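Local atomic coordinates of regulatory protein SWI6 (Saccharomyces cerevisiae, PDB entry 1SW6), a protein that partners the DNA-binding proteins Swi4 and Mbp1 in transcription complexes that drive cell-cycle-dependent gene expression, its ankyrin-repeat domain being the part described here. Residues Ile125-His130 / Leu135-Ser140; Tyr159-Gly164 / Leu168-Lys173; Ile289-Gly294 / Val320-Gly325; Thr285-Ala290 / Tyr305-Phe310; Val233-Arg238 / Ser261-Leu266. One frame throughout, in Å; residues are numbered along the deposited sequence.

Interaction 1 (Ile125-His130 / Leu135-Ser140); sequences IPVDEH and LHWLTS
V127 and W137 come nearest along the backbone, with their CA atoms 8.9 Å apart, where the loop 125-130 passes the helix 135-140 across a gap bridged by the large side chain of W137. The indole has its CG anti to the carbonyl carbon (chi1 -83°). V127 lays CG1 over one face of the six-membered ring, towards the rim, in a CH-pi contact that brings CG1 to 3.5 Å from CH2 of W137. The ring's polar edge is used as well: NE1 of W137 donates to OD1 of D128 over 2.8 Å, with an N-H...O angle of 156°. OD1 lies close to the indole plane, and the N-H reaches OD1 from above the carboxylate plane. Tryptophan therefore suits the place twice, offering a broad apolar face to valine and an N-H to aspartate. N132 ND2 also donates to OD1, while OD2 takes a weak bond from the backbone N of H130, so the carboxylate links W137 with N132 and, weakly, with the backbone of H130. L67 of helix 57-71 packs on both V127 and W137, M214 of the second subunit touches W137, and the rest of helix 134-140 lies against helices 144-152 and 167-173 of the ankyrin stack.

Interaction 2 (Tyr159-Gly164 / Leu168-Lys173); sequences YGDNMG and LVKAVK
K170 reaches from its helix to D161 in the preceding loop, where NZ and OD2 form a salt bridge 3.3 Å long, weak as a hydrogen bond. The approach is oblique and made by the end of the lysine chain; CE of K170 lies 3.6 Å from OD2 of D161. A bend at chi2 (-50°) turns the chain, after which it runs extended to NZ; a long, flexible residue suits a gap that the backbones leave wide. The ammonium is shared, since E165 OE1 is its stronger partner and also pairs with K173 NZ. On the other side, D161 is positioned by its own loop. OD1 of D161 accepts from the backbone N of M163 at 2.7 Å, an Asx turn, with the N-H well above the carboxylate plane, and it also accepts from E165 N. The type I turn from D161 to G164 is closed by G164 N bonding to D161 O, and the positive phi of G164 (83°) suits glycine. This loop stands at the place of the beta-hairpin loops of ankyrin repeats: N162 bonds by its backbone to H130 of the loop before, and M163 to S199 of the loop after. Helix 167-173 packs between helix 134-140, whose H136 touches both D161 and K170, and helix 204-212.

Interaction 3 (Ile289-Gly294 / Val320-Gly325); sequences IAARLG and VDFGAG
The carbonyl oxygen of A291 accepts a 2.7 Å hydrogen bond from a water, which reaches over to F322 O with a second, weak bond of 3.5 Å. The same two residues bring the backbones closest, their CA atoms 5.8 Å apart, a spacing possible because alanine faces the loop. CB of A291 meets CB of F322 at 3.7 Å and CB of A324 at 3.9 Å, its methyl fitting against the first carbon of the phenylalanine side chain and the second alanine methyl. Beside them R292 covers one face of the F322 ring with its aliphatic part: CG of R292 is 3.3 Å from CZ of F322 and stands over the ring, offset toward its rim, as a CH-pi contact. The guanidinium does not stack on the phenyl; the two planes are 56° apart, and CE1 of F322 lies at the guanidinium edge. The segments come from successive ankyrin repeats, the fourth supplying the helix 286-293 and the fifth, at the end of the modelled chain, a short 3-10 turn and the loop after it. A bend at chi3 (-84°) turns the arginine head towards D284, with which NH2 forms a salt bridge, while its methylenes stay on the phenyl. A324 also touches V299 of helix 296-304, and G294 ends the helix 286-293 with a positive phi of 90°, which favours glycine.

Interaction 4 (Thr285-Ala290 / Tyr305-Phe310); sequences TCLNIA and YGADPF
This is an apolar packing contact within the fourth ankyrin repeat, between the first turn of helix 286-293 and the loop that follows helix 296-304. L287 carries it through one methyl. With CG anti to the backbone N (chi1 176°) and chi2 near 61°, CD2 of L287 lies 3.6 Å from CB of A307 and 3.6 Å from CA of P309. Alanine suits a position where the backbones draw to 6.6 Å between the CA atoms of L287 and A307, and leucine fills the space between helix and loop; L303 of helix 296-304 also touches it. The polar atoms alongside are met separately. T285 is the N-cap: its OG1 accepts from N288 N over 3.1 Å, and since that amide bonds only weakly to T285 O, hydroxyl and carbonyl of one residue share it. A water lies 2.8 Å from both T285 OG1 and D308 O and can link cap and loop. D308 shapes that loop through an Asx turn, its OD1 accepting from F310 N at 2.7 Å, nearly in line with the C-O bond. G306 closes helix 296-304 in a Schellman motif, where its positive phi favours glycine. A capped first helix, with the loop that leaves the second helix folded back against it, is the helix-turn-helix-loop unit of the ankyrin repeat.

Interaction 5 (Val233-Arg238 / Ser261-Leu266); sequences VKKQNR and SILENL
The third ankyrin repeat is much enlarged, and here the chain at the end of its long helix 218-234 meets the short helix 261-265 through a buried lysine. K235 directs its side chain to the C-terminal end of helix 261-265, where its NZ donates to O of L263 over 2.9 Å. The bond runs close to the line of the carbonyl, with a C=O...N angle of 162°. Carbonyls at the C-terminal end of a helix lack the amide of a next turn, and their partial negative charge would be expected to favour a lysine. Its chain begins with CG wedged between the backbone N and the carbonyl carbon (chi1 75°), continues extended, and bends only at chi4 (57°), which turns NZ to the carbonyl. The repeat spans 86 residues, far more than the usual ankyrin unit of about 33, and the chain between the two segments includes the strand 240-242. That strand pairs in parallel with strand 27-29 from the start of the modelled chain. L263 slides past the lysine in the opposite direction, its CD2 lying 3.9 Å from CD of K235, so methylenes are covered by leucine while the ammonium finds oxygen. I27 of strand 27-29 packs on both K235 and L263, I240 touches L263, and L266 rests on I271 of helix 268-276.

Overall arrangement
Interactions 1 and 2 are neighbours, joined by the backbone pair H130 O and N162 N, and both set a loop against the helix that follows it. An aspartate serves each, but towards an indole in the first and an ammonium in the second. Interactions 3 and 4 share helix 286-293 at the other end of the stack and are linked by V320 N and P309 O. Interaction 3, with two exposed residues, combines alanine packing with a CH-pi contact; interaction 4, with none, rests on a leucine methyl, and water lies only alongside. Interaction 5 stands apart, its centre about 23 Å from that of interaction 2; all three of its touching residues are buried, and lysine meets main-chain oxygen.

Interaction 1 (Ile125-His130 / Leu135-Ser140)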
# COMPACT_ATOMS: atom_id res chain seq x y z
N ILE A 125 2.24 17.48 -5.12
CA ILE A 125 3.54 17.04 -4.63
C ILE A 125 3.48 15.55 -4.28
O ILE A 125 2.52 15.10 -3.65
CB ILE A 125 3.92 17.78 -3.32
CG1 ILE A 125 3.96 19.28 -3.56
CG2 ILE A 125 5.25 17.26 -2.79
CD1 ILE A 125 4.19 20.08 -2.29
N PRO A 126 4.49 14.77 -4.69
CA PRO A 126 4.42 13.35 -4.33
C PRO A 126 4.43 13.28 -2.80
O PRO A 126 5.14 14.04 -2.14
CB PRO A 126 5.68 12.77 -4.96
CG PRO A 126 5.87 13.64 -6.18
CD PRO A 126 5.59 15.03 -5.63
N VAL A 127 3.63 12.37 -2.23
CA VAL A 127 3.54 12.25 -0.78
C VAL A 127 4.25 11.03 -0.20
O VAL A 127 4.37 10.88 1.01
CB VAL A 127 2.05 12.26 -0.36
CG1 VAL A 127 1.88 11.79 1.07
CG2 VAL A 127 1.51 13.67 -0.49
N ASP A 128 4.75 10.16 -1.07
CA ASP A 128 5.45 8.99 -0.57
C ASP A 128 6.59 8.58 -1.49
O ASP A 128 6.97 9.31 -2.40
CB ASP A 128 4.47 7.83 -0.37
CG ASP A 128 3.88 7.33 -1.68
OD1 ASP A 128 2.78 6.75 -1.63
OD2 ASP A 128 4.52 7.50 -2.74
N GLU A 129 7.11 7.38 -1.23
CA GLU A 129 8.23 6.81 -1.97
C GLU A 129 7.91 6.45 -3.41
O GLU A 129 8.78 6.54 -4.28
CB GLU A 129 8.72 5.56 -1.24
CG GLU A 129 8.91 5.73 0.26
CD GLU A 129 9.02 4.40 1.00
OE1 GLU A 129 9.27 4.44 2.23
OE2 GLU A 129 8.85 3.34 0.37
N HIS A 130 6.68 6.03 -3.67
CA HIS A 130 6.30 5.61 -5.02
C HIS A 130 5.82 6.74 -5.93
O HIS A 130 5.40 6.49 -7.06
CB HIS A 130 5.22 4.52 -4.94
CG HIS A 130 5.50 3.48 -3.90
ND1 HIS A 130 5.49 3.77 -2.55
CD2 HIS A 130 5.79 2.17 -4.01
CE1 HIS A 130 5.77 2.67 -1.87
NE2 HIS A 130 5.96 1.68 -2.73
N LEU A 135 -4.06 12.62 -4.66
CA LEU A 135 -5.12 12.07 -5.50
C LEU A 135 -5.03 10.55 -5.67
O LEU A 135 -6.06 9.87 -5.69
CB LEU A 135 -5.12 12.78 -6.86
CG LEU A 135 -6.49 13.07 -7.48
CD1 LEU A 135 -7.37 13.83 -6.50
CD2 LEU A 135 -6.29 13.87 -8.76
N HIS A 136 -3.81 10.01 -5.77
CA HIS A 136 -3.63 8.57 -5.92
C HIS A 136 -4.11 7.84 -4.66
O HIS A 136 -4.80 6.82 -4.75
CB HIS A 136 -2.17 8.20 -6.13
CG HIS A 136 -1.64 8.53 -7.49
ND1 HIS A 136 -1.38 9.83 -7.90
CD2 HIS A 136 -1.26 7.73 -8.51
CE1 HIS A 136 -0.86 9.80 -9.11
NE2 HIS A 136 -0.77 8.54 -9.51
N TRP A 137 -3.70 8.35 -3.51
CA TRP A 137 -4.06 7.75 -2.22
C TRP A 137 -5.57 7.73 -2.02
O TRP A 137 -6.15 6.70 -1.68
CB TRP A 137 -3.43 8.53 -1.07
CG TRP A 137 -2.01 8.18 -0.76
CD1 TRP A 137 -1.12 7.52 -1.57
CD2 TRP A 137 -1.30 8.50 0.44
NE1 TRP A 137 0.10 7.42 -0.94
CE2 TRP A 137 0.02 8.01 0.29
CE3 TRP A 137 -1.65 9.15 1.63
CZ2 TRP A 137 0.99 8.15 1.29
CZ3 TRP A 137 -0.68 9.29 2.63
CH2 TRP A 137 0.62 8.80 2.44
N LEU A 138 -6.19 8.89 -2.23
CA LEU A 138 -7.63 9.04 -2.04
C LEU A 138 -8.47 8.26 -3.04
O LEU A 138 -9.58 7.82 -2.72
CB LEU A 138 -7.99 10.52 -2.05
CG LEU A 138 -7.53 11.19 -0.75
CD1 LEU A 138 -7.78 12.68 -0.77
CD2 LEU A 138 -8.29 10.56 0.39
N THR A 139 -7.96 8.09 -4.26
CA THR A 139 -8.68 7.35 -5.29
C THR A 139 -8.57 5.85 -5.01
O THR A 139 -9.53 5.09 -5.19
CB THR A 139 -8.12 7.66 -6.70
OG1 THR A 139 -8.45 9.01 -7.06
CG2 THR A 139 -8.70 6.70 -7.74
N SER A 140 -7.39 5.43 -4.56
CA SER A 140 -7.15 4.02 -4.27
C SER A 140 -8.09 3.53 -3.17
O SER A 140 -8.41 2.35 -3.08
CB SER A 140 -5.70 3.83 -3.83
OG SER A 140 -5.37 2.46 -3.71

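Interaction 2 (Tyr159-Gly164 / Leu168-Lys173)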
# COMPACT_ATOMS: atom_id res chain seq x y z
N TYR A 159 -0.93 13.56 -13.37
CA TYR A 159 0.35 13.08 -12.84
C TYR A 159 0.45 11.58 -12.62
O TYR A 159 -0.40 10.97 -11.98
CB TYR A 159 0.68 13.78 -11.52
CG TYR A 159 1.15 15.21 -11.66
CD1 TYR A 159 2.22 15.53 -12.50
CD2 TYR A 159 0.56 16.24 -10.94
CE1 TYR A 159 2.69 16.83 -12.61
CE2 TYR A 159 1.02 17.55 -11.04
CZ TYR A 159 2.08 17.83 -11.88
OH TYR A 159 2.54 19.12 -12.00
N GLY A 160 1.51 10.98 -13.17
CA GLY A 160 1.72 9.56 -12.99
C GLY A 160 2.62 9.39 -11.77
O GLY A 160 3.30 10.34 -11.35
N ASP A 161 2.62 8.20 -11.17
CA ASP A 161 3.50 7.96 -10.04
C ASP A 161 4.84 7.56 -10.66
O ASP A 161 5.02 7.71 -11.86
CB ASP A 161 2.94 6.85 -9.14
CG ASP A 161 2.83 5.51 -9.84
OD1 ASP A 161 3.28 5.39 -11.00
OD2 ASP A 161 2.30 4.57 -9.22
N ASN A 162 5.76 7.04 -9.87
CA ASN A 162 7.08 6.67 -10.40
C ASN A 162 7.02 5.62 -11.50
O ASN A 162 8.00 5.43 -12.24
CB ASN A 162 8.00 6.21 -9.26
CG ASN A 162 8.31 7.34 -8.29
OD1 ASN A 162 8.04 8.51 -8.57
ND2 ASN A 162 8.88 6.99 -7.13
N MET A 163 5.89 4.95 -11.61
CA MET A 163 5.69 3.94 -12.64
C MET A 163 4.89 4.56 -13.79
O MET A 163 4.64 3.91 -14.81
CB MET A 163 4.91 2.76 -12.07
CG MET A 163 5.68 1.95 -11.05
SD MET A 163 7.00 1.07 -11.89
CE MET A 163 6.07 -0.39 -12.51
N GLY A 164 4.50 5.82 -13.62
CA GLY A 164 3.73 6.50 -14.65
C GLY A 164 2.25 6.15 -14.53
O GLY A 164 1.45 6.40 -15.43
N LEU A 168 -6.40 7.33 -11.60
CA LEU A 168 -7.51 6.47 -12.02
C LEU A 168 -7.02 5.02 -12.08
O LEU A 168 -7.78 4.09 -11.81
CB LEU A 168 -8.05 6.91 -13.38
CG LEU A 168 -9.19 6.02 -13.90
CD1 LEU A 168 -10.40 6.17 -12.99
CD2 LEU A 168 -9.54 6.41 -15.34
N VAL A 169 -5.75 4.82 -12.42
CA VAL A 169 -5.17 3.48 -12.47
C VAL A 169 -5.26 2.83 -11.07
O VAL A 169 -5.44 1.62 -10.94
CB VAL A 169 -3.69 3.53 -12.96
CG1 VAL A 169 -2.98 2.17 -12.74
CG2 VAL A 169 -3.67 3.88 -14.45
N LYS A 170 -5.15 3.64 -10.02
CA LYS A 170 -5.24 3.13 -8.65
C LYS A 170 -6.65 2.61 -8.38
O LYS A 170 -6.83 1.63 -7.66
CB LYS A 170 -4.89 4.23 -7.64
CG LYS A 170 -3.46 4.72 -7.80
CD LYS A 170 -2.50 3.53 -7.81
CE LYS A 170 -1.16 3.91 -8.39
NZ LYS A 170 -0.28 2.72 -8.48
N ALA A 171 -7.64 3.26 -8.98
CA ALA A 171 -9.02 2.85 -8.83
C ALA A 171 -9.21 1.43 -9.35
O ALA A 171 -9.98 0.66 -8.77
CB ALA A 171 -9.95 3.80 -9.58
N VAL A 172 -8.53 1.08 -10.43
CA VAL A 172 -8.73 -0.26 -10.96
C VAL A 172 -7.76 -1.32 -10.46
O VAL A 172 -7.88 -2.49 -10.82
CB VAL A 172 -8.76 -0.27 -12.51
CG1 VAL A 172 -9.93 0.60 -12.99
CG2 VAL A 172 -7.44 0.24 -13.07
N LYS A 173 -6.81 -0.92 -9.61
CA LYS A 173 -5.87 -1.89 -9.06
C LYS A 173 -6.26 -2.32 -7.64
O LYS A 173 -5.56 -3.14 -7.03
CB LYS A 173 -4.44 -1.32 -9.07
CG LYS A 173 -3.87 -1.21 -10.47
CD LYS A 173 -2.44 -0.69 -10.46
CE LYS A 173 -1.48 -1.70 -9.84
NZ LYS A 173 -0.08 -1.28 -10.10

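Interaction 3 (Ile289-Gly294 / Val320-Gly325)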
# COMPACT_ATOMS: atom_id res chain seq x y z
N ILE A 289 -3.00 -10.35 -22.59
CA ILE A 289 -2.62 -10.52 -21.19
C ILE A 289 -3.69 -11.38 -20.53
O ILE A 289 -3.39 -12.26 -19.71
CB ILE A 289 -2.57 -9.15 -20.46
CG1 ILE A 289 -1.33 -8.37 -20.89
CG2 ILE A 289 -2.62 -9.36 -18.94
CD1 ILE A 289 -1.29 -6.94 -20.39
N ALA A 290 -4.94 -11.14 -20.90
CA ALA A 290 -6.06 -11.88 -20.35
C ALA A 290 -6.07 -13.35 -20.78
O ALA A 290 -6.42 -14.22 -20.00
CB ALA A 290 -7.38 -11.20 -20.76
N ALA A 291 -5.70 -13.61 -22.03
CA ALA A 291 -5.69 -14.98 -22.54
C ALA A 291 -4.68 -15.81 -21.76
O ALA A 291 -4.89 -17.00 -21.51
CB ALA A 291 -5.35 -14.99 -24.03
N ARG A 292 -3.57 -15.18 -21.37
CA ARG A 292 -2.53 -15.85 -20.62
C ARG A 292 -2.92 -16.12 -19.16
O ARG A 292 -2.44 -17.09 -18.56
CB ARG A 292 -1.24 -15.03 -20.66
CG ARG A 292 -0.21 -15.56 -21.62
CD ARG A 292 0.97 -14.62 -21.69
NE ARG A 292 0.72 -13.54 -22.63
CZ ARG A 292 1.00 -12.26 -22.40
NH1 ARG A 292 1.55 -11.89 -21.25
NH2 ARG A 292 0.74 -11.36 -23.33
N LEU A 293 -3.77 -15.27 -18.60
CA LEU A 293 -4.22 -15.44 -17.22
C LEU A 293 -5.17 -16.64 -17.12
O LEU A 293 -5.26 -17.30 -16.07
CB LEU A 293 -4.93 -14.18 -16.71
CG LEU A 293 -4.11 -12.88 -16.72
CD1 LEU A 293 -4.97 -11.76 -16.15
CD2 LEU A 293 -2.85 -13.04 -15.89
N GLY A 294 -5.88 -16.92 -18.20
CA GLY A 294 -6.79 -18.06 -18.19
C GLY A 294 -8.21 -17.77 -17.74
O GLY A 294 -9.13 -18.54 -18.04
N VAL A 320 -5.35 -15.96 -29.78
CA VAL A 320 -5.87 -17.20 -30.34
C VAL A 320 -4.97 -18.38 -30.00
O VAL A 320 -5.41 -19.53 -30.00
CB VAL A 320 -6.08 -17.14 -31.88
CG1 VAL A 320 -7.25 -16.20 -32.20
CG2 VAL A 320 -4.80 -16.67 -32.58
N ASP A 321 -3.70 -18.09 -29.71
CA ASP A 321 -2.76 -19.15 -29.37
C ASP A 321 -3.03 -19.72 -27.99
O ASP A 321 -2.53 -20.80 -27.65
CB ASP A 321 -1.32 -18.64 -29.44
CG ASP A 321 -0.93 -18.19 -30.84
OD1 ASP A 321 -1.37 -18.84 -31.81
OD2 ASP A 321 -0.19 -17.19 -30.96
N PHE A 322 -3.80 -19.00 -27.18
CA PHE A 322 -4.15 -19.46 -25.84
C PHE A 322 -5.62 -19.89 -25.83
O PHE A 322 -6.22 -20.05 -24.77
CB PHE A 322 -3.93 -18.36 -24.80
CG PHE A 322 -2.49 -17.96 -24.64
CD1 PHE A 322 -2.04 -16.73 -25.10
CD2 PHE A 322 -1.58 -18.85 -24.07
CE1 PHE A 322 -0.69 -16.37 -25.00
CE2 PHE A 322 -0.23 -18.51 -23.96
CZ PHE A 322 0.22 -17.27 -24.43
N GLY A 323 -6.18 -20.05 -27.02
CA GLY A 323 -7.56 -20.48 -27.15
C GLY A 323 -8.61 -19.40 -26.96
O GLY A 323 -9.77 -19.70 -26.69
N ALA A 324 -8.21 -18.14 -27.11
CA ALA A 324 -9.16 -17.04 -26.96
C ALA A 324 -9.46 -16.48 -28.34
O ALA A 324 -8.60 -15.84 -28.96
CB ALA A 324 -8.58 -15.97 -26.06
N GLY A 325 -10.68 -16.72 -28.82
CA GLY A 325 -11.08 -16.23 -30.13
C GLY A 325 -10.81 -17.24 -31.23
O GLY A 325 -11.67 -18.12 -31.46
O HOH W 1 -7.30 -18.16 -22.06

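Interaction 4 (Thr285-Ala290 / Tyr305-Phe310)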
# COMPACT_ATOMS: atom_id res chain seq x y z
N THR A 285 -1.92 -6.77 -25.98
CA THR A 285 -3.16 -6.04 -25.89
C THR A 285 -3.71 -6.55 -24.55
O THR A 285 -3.22 -7.55 -24.03
CB THR A 285 -4.13 -6.43 -27.00
OG1 THR A 285 -4.31 -7.85 -26.98
CG2 THR A 285 -3.60 -6.00 -28.34
N CYS A 286 -4.70 -5.87 -23.98
CA CYS A 286 -5.22 -6.36 -22.71
C CYS A 286 -5.79 -7.76 -22.93
O CYS A 286 -5.73 -8.62 -22.05
CB CYS A 286 -6.27 -5.39 -22.13
SG CYS A 286 -7.78 -5.08 -23.10
N LEU A 287 -6.30 -8.01 -24.13
CA LEU A 287 -6.84 -9.33 -24.44
C LEU A 287 -5.77 -10.42 -24.38
O LEU A 287 -6.03 -11.53 -23.90
CB LEU A 287 -7.48 -9.34 -25.83
CG LEU A 287 -8.00 -10.69 -26.30
CD1 LEU A 287 -9.10 -11.18 -25.35
CD2 LEU A 287 -8.53 -10.56 -27.73
N ASN A 288 -4.57 -10.10 -24.87
CA ASN A 288 -3.46 -11.06 -24.88
C ASN A 288 -2.98 -11.36 -23.45
O ASN A 288 -2.60 -12.49 -23.15
CB ASN A 288 -2.30 -10.54 -25.74
CG ASN A 288 -1.53 -11.68 -26.42
OD1 ASN A 288 -1.76 -12.85 -26.14
ND2 ASN A 288 -0.59 -11.33 -27.30
N ILE A 289 -3.00 -10.35 -22.59
CA ILE A 289 -2.62 -10.52 -21.19
C ILE A 289 -3.69 -11.38 -20.53
O ILE A 289 -3.39 -12.26 -19.71
CB ILE A 289 -2.57 -9.15 -20.46
CG1 ILE A 289 -1.33 -8.37 -20.89
CG2 ILE A 289 -2.62 -9.36 -18.94
CD1 ILE A 289 -1.29 -6.94 -20.39
N ALA A 290 -4.94 -11.14 -20.90
CA ALA A 290 -6.06 -11.88 -20.35
C ALA A 290 -6.07 -13.35 -20.78
O ALA A 290 -6.42 -14.22 -20.00
CB ALA A 290 -7.38 -11.20 -20.76
N TYR A 305 -16.76 -7.29 -26.83
CA TYR A 305 -16.69 -5.86 -27.06
C TYR A 305 -15.94 -5.63 -28.36
O TYR A 305 -15.80 -4.49 -28.82
CB TYR A 305 -15.99 -5.15 -25.89
CG TYR A 305 -16.88 -4.91 -24.66
CD1 TYR A 305 -16.42 -5.19 -23.37
CD2 TYR A 305 -18.17 -4.37 -24.79
CE1 TYR A 305 -17.22 -4.95 -22.23
CE2 TYR A 305 -18.97 -4.13 -23.67
CZ TYR A 305 -18.48 -4.42 -22.39
OH TYR A 305 -19.27 -4.19 -21.27
N GLY A 306 -15.46 -6.71 -28.96
CA GLY A 306 -14.75 -6.61 -30.22
C GLY A 306 -13.23 -6.70 -30.19
O GLY A 306 -12.59 -6.44 -31.20
N ALA A 307 -12.65 -7.07 -29.04
CA ALA A 307 -11.19 -7.18 -28.94
C ALA A 307 -10.66 -8.11 -30.04
O ALA A 307 -11.19 -9.20 -30.25
CB ALA A 307 -10.78 -7.71 -27.56
N ASP A 308 -9.61 -7.68 -30.71
CA ASP A 308 -9.01 -8.45 -31.80
C ASP A 308 -8.08 -9.56 -31.27
O ASP A 308 -7.02 -9.28 -30.73
CB ASP A 308 -8.21 -7.51 -32.69
CG ASP A 308 -7.75 -8.17 -33.96
OD1 ASP A 308 -7.26 -9.32 -33.90
OD2 ASP A 308 -7.87 -7.55 -35.03
N PRO A 309 -8.47 -10.84 -31.44
CA PRO A 309 -7.64 -11.95 -30.95
C PRO A 309 -6.45 -12.32 -31.83
O PRO A 309 -5.75 -13.30 -31.53
CB PRO A 309 -8.65 -13.09 -30.84
CG PRO A 309 -9.53 -12.85 -32.00
CD PRO A 309 -9.75 -11.34 -31.98
N PHE A 310 -6.21 -11.56 -32.90
CA PHE A 310 -5.09 -11.86 -33.80
C PHE A 310 -3.88 -10.94 -33.65
O PHE A 310 -2.82 -11.20 -34.24
CB PHE A 310 -5.57 -11.87 -35.25
CG PHE A 310 -6.71 -12.81 -35.50
CD1 PHE A 310 -8.01 -12.33 -35.63
CD2 PHE A 310 -6.50 -14.18 -35.55
CE1 PHE A 310 -9.09 -13.20 -35.80
CE2 PHE A 310 -7.56 -15.07 -35.72
CZ PHE A 310 -8.86 -14.58 -35.84
O HOH W 2 -4.58 -9.38 -29.33

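Interaction 5 (Val233-Arg238 / Ser261-Leu266)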
# COMPACT_ATOMS: atom_id res chain seq x y z
N VAL A 233 -20.64 5.22 -23.48
CA VAL A 233 -21.84 5.34 -24.32
C VAL A 233 -22.96 6.16 -23.69
O VAL A 233 -23.71 6.83 -24.40
CB VAL A 233 -22.39 3.94 -24.73
CG1 VAL A 233 -21.39 3.23 -25.63
CG2 VAL A 233 -22.65 3.07 -23.50
N LYS A 234 -23.08 6.14 -22.37
CA LYS A 234 -24.13 6.91 -21.71
C LYS A 234 -23.85 8.41 -21.57
O LYS A 234 -24.78 9.21 -21.50
CB LYS A 234 -24.44 6.32 -20.33
CG LYS A 234 -24.87 4.86 -20.38
CD LYS A 234 -25.45 4.38 -19.06
CE LYS A 234 -24.46 4.50 -17.91
NZ LYS A 234 -25.09 4.13 -16.59
N LYS A 235 -22.58 8.81 -21.56
CA LYS A 235 -22.29 10.23 -21.39
C LYS A 235 -22.71 11.10 -22.58
O LYS A 235 -22.85 12.32 -22.45
CB LYS A 235 -20.80 10.45 -21.10
CG LYS A 235 -19.88 10.30 -22.28
CD LYS A 235 -18.52 10.90 -21.94
CE LYS A 235 -17.61 10.94 -23.15
NZ LYS A 235 -18.21 11.68 -24.30
N GLN A 236 -22.91 10.46 -23.73
CA GLN A 236 -23.32 11.15 -24.95
C GLN A 236 -24.59 11.97 -24.74
O GLN A 236 -24.76 13.03 -25.35
CB GLN A 236 -23.55 10.12 -26.06
CG GLN A 236 -23.80 10.71 -27.43
CD GLN A 236 -22.62 11.53 -27.93
OE1 GLN A 236 -21.50 11.02 -28.05
NE2 GLN A 236 -22.87 12.80 -28.22
N ASN A 237 -25.48 11.48 -23.87
CA ASN A 237 -26.73 12.18 -23.56
C ASN A 237 -26.65 12.83 -22.18
O ASN A 237 -27.59 12.73 -21.39
CB ASN A 237 -27.91 11.21 -23.58
CG ASN A 237 -28.07 10.49 -24.89
OD1 ASN A 237 -28.00 11.11 -25.96
ND2 ASN A 237 -28.29 9.18 -24.83
N ARG A 238 -25.55 13.51 -21.89
CA ARG A 238 -25.41 14.14 -20.59
C ARG A 238 -24.92 15.58 -20.67
O ARG A 238 -23.90 15.87 -21.30
CB ARG A 238 -24.48 13.31 -19.70
CG ARG A 238 -25.02 11.93 -19.37
CD ARG A 238 -24.11 11.20 -18.39
NE ARG A 238 -23.96 11.96 -17.16
CZ ARG A 238 -22.97 11.79 -16.29
NH1 ARG A 238 -22.04 10.87 -16.53
NH2 ARG A 238 -22.90 12.55 -15.21
N SER A 261 -12.34 19.48 -24.84
CA SER A 261 -11.88 18.82 -26.05
C SER A 261 -11.78 17.32 -25.82
O SER A 261 -12.08 16.53 -26.71
CB SER A 261 -10.51 19.35 -26.49
OG SER A 261 -10.64 20.60 -27.14
N ILE A 262 -11.38 16.92 -24.61
CA ILE A 262 -11.26 15.51 -24.28
C ILE A 262 -12.62 14.87 -24.14
O ILE A 262 -12.95 13.90 -24.82
CB ILE A 262 -10.48 15.27 -22.96
CG1 ILE A 262 -8.99 15.56 -23.16
CG2 ILE A 262 -10.68 13.83 -22.47
CD1 ILE A 262 -8.13 15.23 -21.96
N LEU A 263 -13.42 15.42 -23.23
CA LEU A 263 -14.74 14.89 -22.97
C LEU A 263 -15.52 14.73 -24.27
O LEU A 263 -16.18 13.72 -24.48
CB LEU A 263 -15.48 15.80 -21.99
CG LEU A 263 -16.60 15.14 -21.19
CD1 LEU A 263 -17.06 16.08 -20.11
CD2 LEU A 263 -17.74 14.76 -22.10
N GLU A 264 -15.42 15.71 -25.16
CA GLU A 264 -16.13 15.65 -26.43
C GLU A 264 -15.61 14.56 -27.36
O GLU A 264 -16.39 13.80 -27.92
CB GLU A 264 -16.07 17.01 -27.13
CG GLU A 264 -17.29 17.92 -26.91
CD GLU A 264 -17.73 18.02 -25.46
OE1 GLU A 264 -18.38 17.06 -24.97
OE2 GLU A 264 -17.44 19.04 -24.80
N ASN A 265 -14.29 14.49 -27.52
CA ASN A 265 -13.69 13.49 -28.42
C ASN A 265 -13.60 12.08 -27.84
O ASN A 265 -13.24 11.14 -28.54
CB ASN A 265 -12.29 13.94 -28.87
CG ASN A 265 -12.32 15.22 -29.70
OD1 ASN A 265 -11.31 15.59 -30.30
ND2 ASN A 265 -13.47 15.88 -29.74
N LEU A 266 -13.93 11.93 -26.56
CA LEU A 266 -13.88 10.62 -25.92
C LEU A 266 -15.21 9.89 -26.12
O LEU A 266 -16.16 10.10 -25.36
CB LEU A 266 -13.62 10.76 -24.42
CG LEU A 266 -12.40 10.11 -23.74
CD1 LEU A 266 -12.61 10.18 -22.22
CD2 LEU A 266 -12.24 8.66 -24.16